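Local coordinates for glideosome-associated protein 50 (Plasmodium falciparum 3D7, PDB 3TGH), which belongs to the glideosome, which drives parasite gliding and host cell invasion, and may take part in assembling that complex and fixing it to the inner membrane complex, at residues 19-24 against 291-296; 75-80 against 128-133; 183-188 against 322-327; 278-283 against 287-292. All blocks are in the same frame, centred on the assembly; numbering follows the deposited sequence. Where two conformers were deposited one is given.

Interactions 1, 2 and 4 all reach the sheet that contains strands 75-78, 275-282 and 285-292, whereas interaction 3 lies out by the second sheet. Interaction 4 is pairing within that first sheet, rich in backbone hydrogen bonds, and shares Val-291 and Ser-292 with interaction 1, where the end of the same strand meets a helix through van der Waals contact. Interaction 2 is buried, about 8 Å from the centre of the chain, and joins the two sheets through aromatic rings and one tyrosine hydroxyl. Interaction 3 is partly buried and wholly apolar; its residues 322-327 also touch strand 128-133 of interaction 2.

Interaction 1 of 4, residues 19-24 against 291-296; sequences QILNAK and VSSKKG
Ser-293 touches Leu-21 and Asn-22 where the turn leaving strand 285-292 meets helix 17-32, an outer helix of the metallophosphoesterase fold. In sequence order, Val-291 lies in the last part of the strand, still paired through its backbone with Phe-276; its side chain points to the helix and touches Phe-276 of the adjacent strand. Ser-292 points away from the helix, and its OG is held by Asp-273. Ser-293 carries the contact. Its CB faces the helix and lies 3.5 Å from Asn-22 OD1 and 4.0 Å from Asn-22 CA, while its carbonyl O sits against the leucine, 3.4 Å from Leu-21 CD2 and 3.6 Å from Leu-21 CG. With chi1 at 68°, Ser-293 OG falls between its own backbone N and carbonyl carbon, where it bonds to the carbonyl O of Ile-274 instead of turning to the helix. Asn-22 likewise spends its amide elsewhere: ND2 is shared between the carbonyl oxygens of Gly-275 and Gly-253. Asn-22 OD1 is buried with no polar partner in the model. Between residues 19-24 and 291-296 the contact is van der Waals. The Lys-294 side chain starts off away from the helix; its NZ makes a long, weak ion pair with Asp-273. Its backbone closes an ST turn, with Lys-294 N giving its hydrogen to Ser-292 OG at 3.2 Å and an N-H...O angle of 161°.

Interaction 2 of 4, residues 75-80 against 128-133; sequences PFFTVL and YHYFTH
Phe-77, Tyr-128 and Tyr-130 bury the most surface where strand 75-78 of one sheet faces strand 128-133 of the other. The two short strand axes pass 9.6 Å apart with their directions 140° from parallel: this is face-to-face packing between the two sheets of the metallophosphoesterase sandwich, spanned by side chains. Phe-77 points across the gap, its CG anti to its carbonyl carbon (chi1 -65°), and meets both tyrosines. Its ring tip lies over one face of Tyr-130, Phe-77 CZ coming 3.7 Å from Tyr-130 CD2 and standing above the centre of that ring. The two rings form an offset stack, centroids 4.6 Å apart and planes inclined by 28°. Tyr-128 approaches Phe-77 differently, at the edge of the phenylalanine ring and close to its plane; the Tyr-128 OH is 3.5 Å from Phe-77 CB and Tyr-128 CE2 4.1 Å from Phe-77 CD1. The same hydroxyl continues past Phe-77 to give its proton to the backbone, with Tyr-128 OH 2.8 Å from Thr-78 O. That carbonyl oxygen lies in the plane of the tyrosine ring, at its edge, although the hydroxyl itself is tilted from the carbonyl plane. The cluster continues into strand 148-156, where Phe-156 stacks on Tyr-128 and also touches Tyr-130. Tyr-128 thus pairs its hydroxyl with a backbone carbonyl in a mostly aromatic interface, giving a directional bond between sheets that Phe-77 and Tyr-130 join by ring contact.

Interaction 3 of 4, residues 183-188 against 322-327; sequences LSVAKK and AALPNV
Leu-324 lays its side chain across Val-185 of helix 169-189, the two meeting at about a right angle. From the leucine backbone outward, CB is still at some distance: Leu-324 CB is 4.8 Å from Val-185 CG2. With CG anti to the carbonyl carbon (chi1 -75°), the chain turns in toward the helix, and Leu-324 CG comes 4.0 Å from Val-185 CG1 and 4.1 Å from Val-185 CG2. Past CG the branches part. Leu-324 CD2 rests against the side of the valine made by CB, CG1 and CG2, and this methyl makes the closest approach, 3.8 Å from Val-185 CB. The same CD2 also reaches the ring of Phe-131, while Leu-324 CD1 turns to His-129, both residues of strand 128-136. Beside the leucine, Ala-323 adds a smaller contact, its CB pointing to the helix and lying 4.0 Å from Val-185 CG2. All of this is apolar and without direction, its hold coming from how branched side chains fit together. Elsewhere on the helix, Leu-183 and Ala-186 rest on strand 148-156, and Lys-187 forms a salt bridge with Asp-223. The chain after helix 317-321 thus packs against both helix 169-189 and the edge strand 128-136, where a helix covers a sheet of the metallophosphoesterase alpha/beta sandwich.

Interaction 4 of 4, residues 278-283 against 287-292; sequences VHELSN and VTKFVS
His-279 and Thr-288 leave the sheet together on the same face, as the non-hydrogen-bonded pair in the middle of the antiparallel hairpin formed by strands 275-282 and 285-292. The threonine hydroxyl comes to the edge of the imidazole, near its plane, and a hydrogen bond of 3.0 Å joins His-279 ND1 and Thr-288 OG1. Chi1 of -64° sets Thr-288 OG1 beside its own backbone N and sends CG2 alongside the ring, 3.5 Å from His-279 CE1. On the opposite sheet face, Glu-280 and Val-287 run abreast, whereas Lys-289 slants against the glutamate. Glu-280 and Lys-289 are extended beyond CG, and their ends form a salt bridge: Lys-289 NZ is 3.2 Å from Glu-280 OE2, on its syn side and 27° out of the carboxylate plane. This bridge is tentative, since Glu-280 was modelled in two conformers. Lys-289 NZ also forms a salt bridge with Glu-33. Backbone bonds fix the register on either side of His-279: Lys-289 N lies 2.7 Å from Val-278 O, and Glu-280 N 2.8 Å from Val-287 O. The hairpin is flanked by strand 4-8, where Phe-6 stacks on the His-279 ring and Ser-8 OG binds NE2, and by strand 297-305; Ile-248 of strand 245-250, from the second sheet, packs over His-279, Thr-288 and Phe-290.

Interaction 1 of 4, residues 19-24 against 291-296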
# COMPACT_ATOMS: atom_id res chain seq x y z
N GLN A 19 0.90 -18.98 -0.08
CA GLN A 19 -0.09 -18.07 -0.65
C GLN A 19 -1.51 -18.53 -0.33
O GLN A 19 -2.37 -17.72 0.06
CB GLN A 19 0.05 -17.93 -2.17
CG GLN A 19 -0.84 -16.81 -2.75
CD GLN A 19 -1.28 -17.04 -4.20
OE1 GLN A 19 -1.34 -18.17 -4.69
NE2 GLN A 19 -1.63 -15.95 -4.88
N ILE A 20 -1.74 -19.83 -0.49
CA ILE A 20 -3.07 -20.42 -0.36
C ILE A 20 -3.51 -20.46 1.11
O ILE A 20 -4.66 -20.14 1.43
CB ILE A 20 -3.11 -21.85 -0.95
CG1 ILE A 20 -2.70 -21.85 -2.43
CG2 ILE A 20 -4.50 -22.47 -0.79
CD1 ILE A 20 -3.56 -20.96 -3.31
N LEU A 21 -2.59 -20.84 1.99
CA LEU A 21 -2.85 -20.83 3.43
C LEU A 21 -3.13 -19.41 3.90
O LEU A 21 -4.07 -19.17 4.65
CB LEU A 21 -1.65 -21.43 4.19
CG LEU A 21 -1.77 -21.58 5.71
CD1 LEU A 21 -2.99 -22.42 6.07
CD2 LEU A 21 -0.49 -22.19 6.29
N ASN A 22 -2.31 -18.46 3.44
CA ASN A 22 -2.48 -17.06 3.80
C ASN A 22 -3.83 -16.51 3.34
O ASN A 22 -4.50 -15.79 4.08
CB ASN A 22 -1.33 -16.22 3.22
CG ASN A 22 -1.08 -14.94 3.99
OD1 ASN A 22 -1.31 -14.87 5.20
ND2 ASN A 22 -0.60 -13.91 3.30
N ALA A 23 -4.24 -16.88 2.12
CA ALA A 23 -5.52 -16.45 1.56
C ALA A 23 -6.72 -16.88 2.41
O ALA A 23 -7.69 -16.14 2.56
CB ALA A 23 -5.68 -16.98 0.13
N LYS A 24 -6.63 -18.07 2.99
CA LYS A 24 -7.68 -18.59 3.87
C LYS A 24 -7.86 -17.67 5.09
O LYS A 24 -8.98 -17.24 5.38
CB LYS A 24 -7.34 -20.03 4.27
CG LYS A 24 -8.04 -20.59 5.50
CD LYS A 24 -7.42 -21.94 5.88
CE LYS A 24 -7.50 -22.22 7.37
NZ LYS A 24 -6.72 -23.45 7.72
N VAL A 291 -0.79 -10.34 11.23
CA VAL A 291 -1.36 -11.68 11.30
C VAL A 291 -0.43 -12.67 10.61
O VAL A 291 -0.02 -12.46 9.46
CB VAL A 291 -2.74 -11.73 10.62
CG1 VAL A 291 -3.32 -13.13 10.72
CG2 VAL A 291 -3.69 -10.71 11.24
N SER A 292 -0.10 -13.73 11.33
CA SER A 292 0.72 -14.81 10.80
C SER A 292 -0.15 -15.97 10.32
O SER A 292 -1.04 -16.42 11.04
CB SER A 292 1.71 -15.32 11.86
OG SER A 292 2.25 -16.56 11.48
N SER A 293 0.14 -16.45 9.11
CA SER A 293 -0.57 -17.59 8.52
C SER A 293 -0.24 -18.93 9.17
O SER A 293 -0.84 -19.95 8.82
CB SER A 293 -0.23 -17.69 7.03
OG SER A 293 1.12 -18.07 6.83
N LYS A 294 0.71 -18.94 10.10
CA LYS A 294 1.09 -20.18 10.78
C LYS A 294 -0.15 -20.81 11.42
O LYS A 294 -0.44 -21.98 11.19
CB LYS A 294 2.17 -19.92 11.84
CG LYS A 294 3.16 -21.07 12.02
CD LYS A 294 4.40 -20.88 11.15
CE LYS A 294 5.42 -19.97 11.81
NZ LYS A 294 6.73 -20.03 11.13
N LYS A 295 -0.88 -20.02 12.20
CA LYS A 295 -2.18 -20.46 12.74
C LYS A 295 -3.21 -19.34 12.83
O LYS A 295 -4.13 -19.39 13.65
CB LYS A 295 -1.99 -21.17 14.09
CG LYS A 295 -1.04 -20.50 15.07
CD LYS A 295 -0.86 -21.33 16.34
CE LYS A 295 -0.11 -22.65 16.08
NZ LYS A 295 0.01 -23.49 17.31
N GLY A 296 -3.06 -18.33 11.98
CA GLY A 296 -4.01 -17.21 11.93
C GLY A 296 -4.01 -16.37 13.18
O GLY A 296 -5.03 -15.82 13.57

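Interaction 2 of 4, residues 75-80 against 128-133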
# COMPACT_ATOMS: atom_id res chain seq x y z
N PRO A 75 -12.86 -2.81 -2.90
CA PRO A 75 -11.70 -2.28 -3.63
C PRO A 75 -10.40 -2.94 -3.22
O PRO A 75 -10.22 -3.26 -2.05
CB PRO A 75 -11.68 -0.80 -3.22
CG PRO A 75 -13.09 -0.51 -2.85
CD PRO A 75 -13.58 -1.75 -2.19
N PHE A 76 -9.53 -3.15 -4.21
CA PHE A 76 -8.18 -3.67 -4.04
C PHE A 76 -7.26 -2.62 -4.67
O PHE A 76 -7.01 -2.64 -5.89
CB PHE A 76 -8.07 -5.02 -4.75
CG PHE A 76 -6.77 -5.74 -4.52
CD1 PHE A 76 -6.62 -6.63 -3.46
CD2 PHE A 76 -5.71 -5.60 -5.41
CE1 PHE A 76 -5.43 -7.31 -3.26
CE2 PHE A 76 -4.51 -6.28 -5.21
CZ PHE A 76 -4.38 -7.13 -4.13
N PHE A 77 -6.81 -1.67 -3.85
CA PHE A 77 -6.01 -0.53 -4.30
C PHE A 77 -4.57 -1.02 -4.36
O PHE A 77 -3.98 -1.32 -3.31
CB PHE A 77 -6.07 0.65 -3.33
CG PHE A 77 -7.43 1.28 -3.20
CD1 PHE A 77 -7.92 2.11 -4.19
CD2 PHE A 77 -8.20 1.08 -2.06
CE1 PHE A 77 -9.17 2.70 -4.07
CE2 PHE A 77 -9.45 1.66 -1.94
CZ PHE A 77 -9.93 2.47 -2.94
N THR A 78 -4.01 -1.09 -5.55
CA THR A 78 -2.68 -1.64 -5.69
C THR A 78 -1.71 -0.70 -6.40
O THR A 78 -2.09 0.32 -6.95
CB THR A 78 -2.72 -3.03 -6.36
OG1 THR A 78 -1.43 -3.64 -6.21
CG2 THR A 78 -3.09 -2.93 -7.83
N VAL A 79 -0.43 -1.05 -6.29
CA VAL A 79 0.64 -0.39 -7.01
C VAL A 79 1.55 -1.47 -7.58
O VAL A 79 1.46 -2.64 -7.19
CB VAL A 79 1.51 0.50 -6.09
CG1 VAL A 79 0.71 1.68 -5.57
CG2 VAL A 79 2.08 -0.32 -4.93
N LEU A 80 2.43 -1.07 -8.48
CA LEU A 80 3.42 -1.96 -9.04
C LEU A 80 4.68 -1.96 -8.19
O LEU A 80 5.08 -0.93 -7.62
CB LEU A 80 3.79 -1.54 -10.46
CG LEU A 80 3.03 -2.23 -11.60
CD1 LEU A 80 1.63 -2.69 -11.28
CD2 LEU A 80 3.11 -1.42 -12.86
N TYR A 128 -1.18 7.48 -7.58
CA TYR A 128 -2.52 8.08 -7.45
C TYR A 128 -2.87 8.30 -5.98
O TYR A 128 -2.03 8.12 -5.09
CB TYR A 128 -3.58 7.20 -8.17
CG TYR A 128 -3.76 5.80 -7.60
CD1 TYR A 128 -2.90 4.77 -7.95
CD2 TYR A 128 -4.82 5.50 -6.72
CE1 TYR A 128 -3.03 3.50 -7.43
CE2 TYR A 128 -4.98 4.22 -6.21
CZ TYR A 128 -4.07 3.22 -6.55
OH TYR A 128 -4.23 1.95 -6.05
N HIS A 129 -4.11 8.72 -5.71
CA HIS A 129 -4.55 8.95 -4.33
C HIS A 129 -6.00 8.57 -4.18
O HIS A 129 -6.73 8.46 -5.17
CB HIS A 129 -4.38 10.43 -3.96
CG HIS A 129 -4.96 11.36 -4.97
ND1 HIS A 129 -4.19 11.95 -5.96
CD2 HIS A 129 -6.23 11.75 -5.21
CE1 HIS A 129 -4.96 12.70 -6.72
NE2 HIS A 129 -6.21 12.60 -6.28
N TYR A 130 -6.40 8.37 -2.93
CA TYR A 130 -7.77 8.05 -2.56
C TYR A 130 -8.04 8.76 -1.23
O TYR A 130 -7.40 8.49 -0.22
CB TYR A 130 -7.95 6.54 -2.42
CG TYR A 130 -9.26 6.09 -1.80
CD1 TYR A 130 -10.47 6.39 -2.41
CD2 TYR A 130 -9.28 5.34 -0.62
CE1 TYR A 130 -11.68 5.97 -1.84
CE2 TYR A 130 -10.48 4.92 -0.05
CZ TYR A 130 -11.67 5.24 -0.67
OH TYR A 130 -12.85 4.82 -0.11
N PHE A 131 -8.96 9.72 -1.25
CA PHE A 131 -9.32 10.47 -0.06
C PHE A 131 -10.68 9.99 0.38
O PHE A 131 -11.59 9.87 -0.45
CB PHE A 131 -9.38 11.96 -0.36
CG PHE A 131 -8.05 12.65 -0.37
CD1 PHE A 131 -7.13 12.39 -1.37
CD2 PHE A 131 -7.72 13.57 0.61
CE1 PHE A 131 -5.89 13.02 -1.38
CE2 PHE A 131 -6.49 14.21 0.60
CZ PHE A 131 -5.57 13.94 -0.40
N THR A 132 -10.83 9.71 1.67
CA THR A 132 -12.09 9.25 2.20
C THR A 132 -12.32 9.84 3.60
O THR A 132 -11.51 10.64 4.09
CB THR A 132 -12.16 7.71 2.21
OG1 THR A 132 -13.49 7.29 2.53
CG2 THR A 132 -11.15 7.11 3.21
N HIS A 133 -13.43 9.48 4.21
CA HIS A 133 -13.79 10.00 5.53
C HIS A 133 -14.74 9.04 6.23
O HIS A 133 -15.37 8.20 5.59
CB HIS A 133 -14.45 11.37 5.39
CG HIS A 133 -15.71 11.34 4.58
ND1 HIS A 133 -16.96 11.32 5.15
CD2 HIS A 133 -15.91 11.31 3.24
CE1 HIS A 133 -17.88 11.29 4.20
NE2 HIS A 133 -17.27 11.28 3.03

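Interaction 3 of 4, residues 183-188 against 322-327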
# COMPACT_ATOMS: atom_id res chain seq x y z
N LEU A 183 0.64 15.51 -0.99
CA LEU A 183 0.99 15.69 0.42
C LEU A 183 0.62 17.09 0.90
O LEU A 183 0.16 17.26 2.03
CB LEU A 183 2.48 15.40 0.65
CG LEU A 183 2.88 13.93 0.51
CD1 LEU A 183 4.41 13.82 0.40
CD2 LEU A 183 2.36 13.09 1.65
N SER A 184 0.81 18.09 0.03
CA SER A 184 0.44 19.47 0.34
C SER A 184 -1.06 19.62 0.63
O SER A 184 -1.45 20.38 1.52
CB SER A 184 0.82 20.39 -0.82
OG SER A 184 0.56 21.74 -0.49
N VAL A 185 -1.89 18.90 -0.11
CA VAL A 185 -3.33 18.90 0.12
C VAL A 185 -3.67 18.11 1.38
O VAL A 185 -4.44 18.57 2.22
CB VAL A 185 -4.10 18.35 -1.09
CG1 VAL A 185 -5.59 18.16 -0.76
CG2 VAL A 185 -3.94 19.27 -2.30
N ALA A 186 -3.09 16.92 1.52
CA ALA A 186 -3.36 16.05 2.67
C ALA A 186 -3.08 16.76 3.99
O ALA A 186 -3.83 16.60 4.95
CB ALA A 186 -2.55 14.75 2.57
N LYS A 187 -2.00 17.55 4.02
CA LYS A 187 -1.65 18.39 5.18
C LYS A 187 -2.78 19.30 5.64
O LYS A 187 -2.92 19.58 6.83
CB LYS A 187 -0.45 19.28 4.85
CG LYS A 187 0.88 18.60 4.94
CD LYS A 187 1.97 19.40 4.24
CE LYS A 187 2.38 20.62 5.03
NZ LYS A 187 3.53 21.31 4.38
N LYS A 188 -3.55 19.79 4.68
CA LYS A 188 -4.60 20.76 4.95
C LYS A 188 -5.96 20.12 5.28
O LYS A 188 -6.78 20.76 5.94
CB LYS A 188 -4.76 21.69 3.74
CG LYS A 188 -3.54 22.54 3.42
CD LYS A 188 -3.37 23.68 4.42
CE LYS A 188 -2.60 24.85 3.82
NZ LYS A 188 -2.56 26.01 4.75
N ALA A 322 -9.25 20.87 -4.97
CA ALA A 322 -9.05 21.43 -6.30
C ALA A 322 -7.58 21.60 -6.69
O ALA A 322 -7.29 21.80 -7.87
CB ALA A 322 -9.79 22.77 -6.44
N ALA A 323 -6.67 21.51 -5.71
CA ALA A 323 -5.22 21.57 -5.96
C ALA A 323 -4.59 20.20 -6.18
O ALA A 323 -3.39 20.10 -6.47
CB ALA A 323 -4.52 22.29 -4.81
N LEU A 324 -5.37 19.13 -6.02
CA LEU A 324 -4.85 17.78 -6.27
C LEU A 324 -4.53 17.60 -7.74
O LEU A 324 -5.20 18.17 -8.60
CB LEU A 324 -5.85 16.71 -5.82
CG LEU A 324 -6.01 16.43 -4.33
CD1 LEU A 324 -7.29 15.62 -4.11
CD2 LEU A 324 -4.80 15.71 -3.75
N PRO A 325 -3.49 16.80 -8.05
CA PRO A 325 -3.19 16.53 -9.45
C PRO A 325 -4.22 15.61 -10.07
O PRO A 325 -4.79 14.76 -9.37
CB PRO A 325 -1.82 15.84 -9.38
CG PRO A 325 -1.79 15.22 -8.05
CD PRO A 325 -2.55 16.13 -7.14
N ASN A 326 -4.47 15.79 -11.36
CA ASN A 326 -5.40 14.91 -12.08
C ASN A 326 -4.85 13.49 -12.09
O ASN A 326 -3.65 13.28 -12.22
CB ASN A 326 -5.62 15.41 -13.52
CG ASN A 326 -6.37 16.72 -13.57
OD1 ASN A 326 -6.62 17.34 -12.54
ND2 ASN A 326 -6.73 17.16 -14.78
N VAL A 327 -5.74 12.51 -11.93
CA VAL A 327 -5.33 11.12 -11.99
C VAL A 327 -5.55 10.65 -13.42
O VAL A 327 -6.68 10.35 -13.82
CB VAL A 327 -6.09 10.23 -10.98
CG1 VAL A 327 -5.76 8.75 -11.20
CG2 VAL A 327 -5.71 10.65 -9.56

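Interaction 4 of 4, residues 278-283 against 287-292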
# COMPACT_ATOMS: atom_id res chain seq x y z
N VAL A 278 -3.95 -5.99 9.25
CA VAL A 278 -5.24 -5.35 9.32
C VAL A 278 -5.08 -4.05 10.11
O VAL A 278 -4.44 -4.03 11.17
CB VAL A 278 -6.29 -6.26 9.97
CG1 VAL A 278 -7.63 -5.53 10.08
CG2 VAL A 278 -6.45 -7.54 9.14
N HIS A 279 -5.63 -2.96 9.59
CA HIS A 279 -5.44 -1.64 10.16
C HIS A 279 -6.80 -1.06 10.51
O HIS A 279 -7.75 -1.23 9.75
CB HIS A 279 -4.75 -0.70 9.17
CG HIS A 279 -3.55 -1.27 8.50
ND1 HIS A 279 -2.27 -1.07 8.97
CD2 HIS A 279 -3.43 -2.03 7.38
CE1 HIS A 279 -1.41 -1.68 8.17
NE2 HIS A 279 -2.09 -2.27 7.20
N GLU A 280 -6.87 -0.38 11.64
CA GLU A 280 -8.10 0.23 12.12
C GLU A 280 -7.86 1.71 12.43
O GLU A 280 -7.03 2.04 13.28
CB GLU A 280 -8.60 -0.51 13.37
CG GLU A 280 -8.75 -2.04 13.20
CD GLU A 280 -8.93 -2.82 14.51
OE1 GLU A 280 -8.84 -2.23 15.61
OE2 GLU A 280 -9.17 -4.04 14.44
N LEU A 281 -8.57 2.60 11.73
CA LEU A 281 -8.51 4.04 12.01
C LEU A 281 -9.69 4.39 12.90
O LEU A 281 -10.82 3.99 12.62
CB LEU A 281 -8.60 4.86 10.73
CG LEU A 281 -7.34 5.05 9.87
CD1 LEU A 281 -6.62 3.76 9.65
CD2 LEU A 281 -7.73 5.70 8.55
N SER A 282 -9.43 5.14 13.97
CA SER A 282 -10.47 5.54 14.92
C SER A 282 -10.19 6.94 15.45
O SER A 282 -9.21 7.58 15.08
CB SER A 282 -10.53 4.54 16.08
OG SER A 282 -9.41 4.67 16.95
N ASN A 283 -11.06 7.41 16.35
CA ASN A 283 -10.87 8.71 16.99
C ASN A 283 -9.55 8.81 17.75
O ASN A 283 -9.00 9.90 17.90
CB ASN A 283 -12.06 9.08 17.90
CG ASN A 283 -12.35 8.02 18.96
OD1 ASN A 283 -11.79 6.93 18.95
ND2 ASN A 283 -13.23 8.36 19.89
N VAL A 287 -4.57 1.46 14.80
CA VAL A 287 -4.15 0.18 15.34
C VAL A 287 -3.86 -0.74 14.17
O VAL A 287 -4.72 -0.94 13.30
CB VAL A 287 -5.23 -0.45 16.25
CG1 VAL A 287 -4.80 -1.82 16.73
CG2 VAL A 287 -5.53 0.46 17.44
N THR A 288 -2.65 -1.29 14.12
CA THR A 288 -2.26 -2.23 13.09
C THR A 288 -2.03 -3.60 13.72
O THR A 288 -1.29 -3.71 14.70
CB THR A 288 -0.97 -1.76 12.39
OG1 THR A 288 -1.22 -0.53 11.71
CG2 THR A 288 -0.48 -2.81 11.38
N LYS A 289 -2.68 -4.62 13.18
CA LYS A 289 -2.50 -5.99 13.63
C LYS A 289 -1.78 -6.81 12.57
O LYS A 289 -2.21 -6.89 11.40
CB LYS A 289 -3.86 -6.63 13.95
CG LYS A 289 -4.55 -6.03 15.16
CD LYS A 289 -5.94 -6.64 15.35
CE LYS A 289 -6.78 -5.84 16.34
NZ LYS A 289 -8.18 -6.36 16.42
N PHE A 290 -0.66 -7.40 12.97
CA PHE A 290 0.12 -8.27 12.09
C PHE A 290 -0.33 -9.71 12.30
O PHE A 290 -0.24 -10.23 13.41
CB PHE A 290 1.61 -8.14 12.41
CG PHE A 290 2.19 -6.81 12.02
CD1 PHE A 290 2.07 -5.71 12.87
CD2 PHE A 290 2.86 -6.66 10.81
CE1 PHE A 290 2.60 -4.48 12.51
CE2 PHE A 290 3.39 -5.44 10.45
CZ PHE A 290 3.27 -4.35 11.29
N VAL A 291 -0.79 -10.34 11.23
CA VAL A 291 -1.36 -11.68 11.30
C VAL A 291 -0.43 -12.67 10.61
O VAL A 291 -0.02 -12.46 9.46
CB VAL A 291 -2.74 -11.73 10.62
CG1 VAL A 291 -3.32 -13.13 10.72
CG2 VAL A 291 -3.69 -10.71 11.24
N SER A 292 -0.10 -13.73 11.33
CA SER A 292 0.72 -14.81 10.80
C SER A 292 -0.15 -15.97 10.32
O SER A 292 -1.04 -16.42 11.04
CB SER A 292 1.71 -15.32 11.86
OG SER A 292 2.25 -16.56 11.48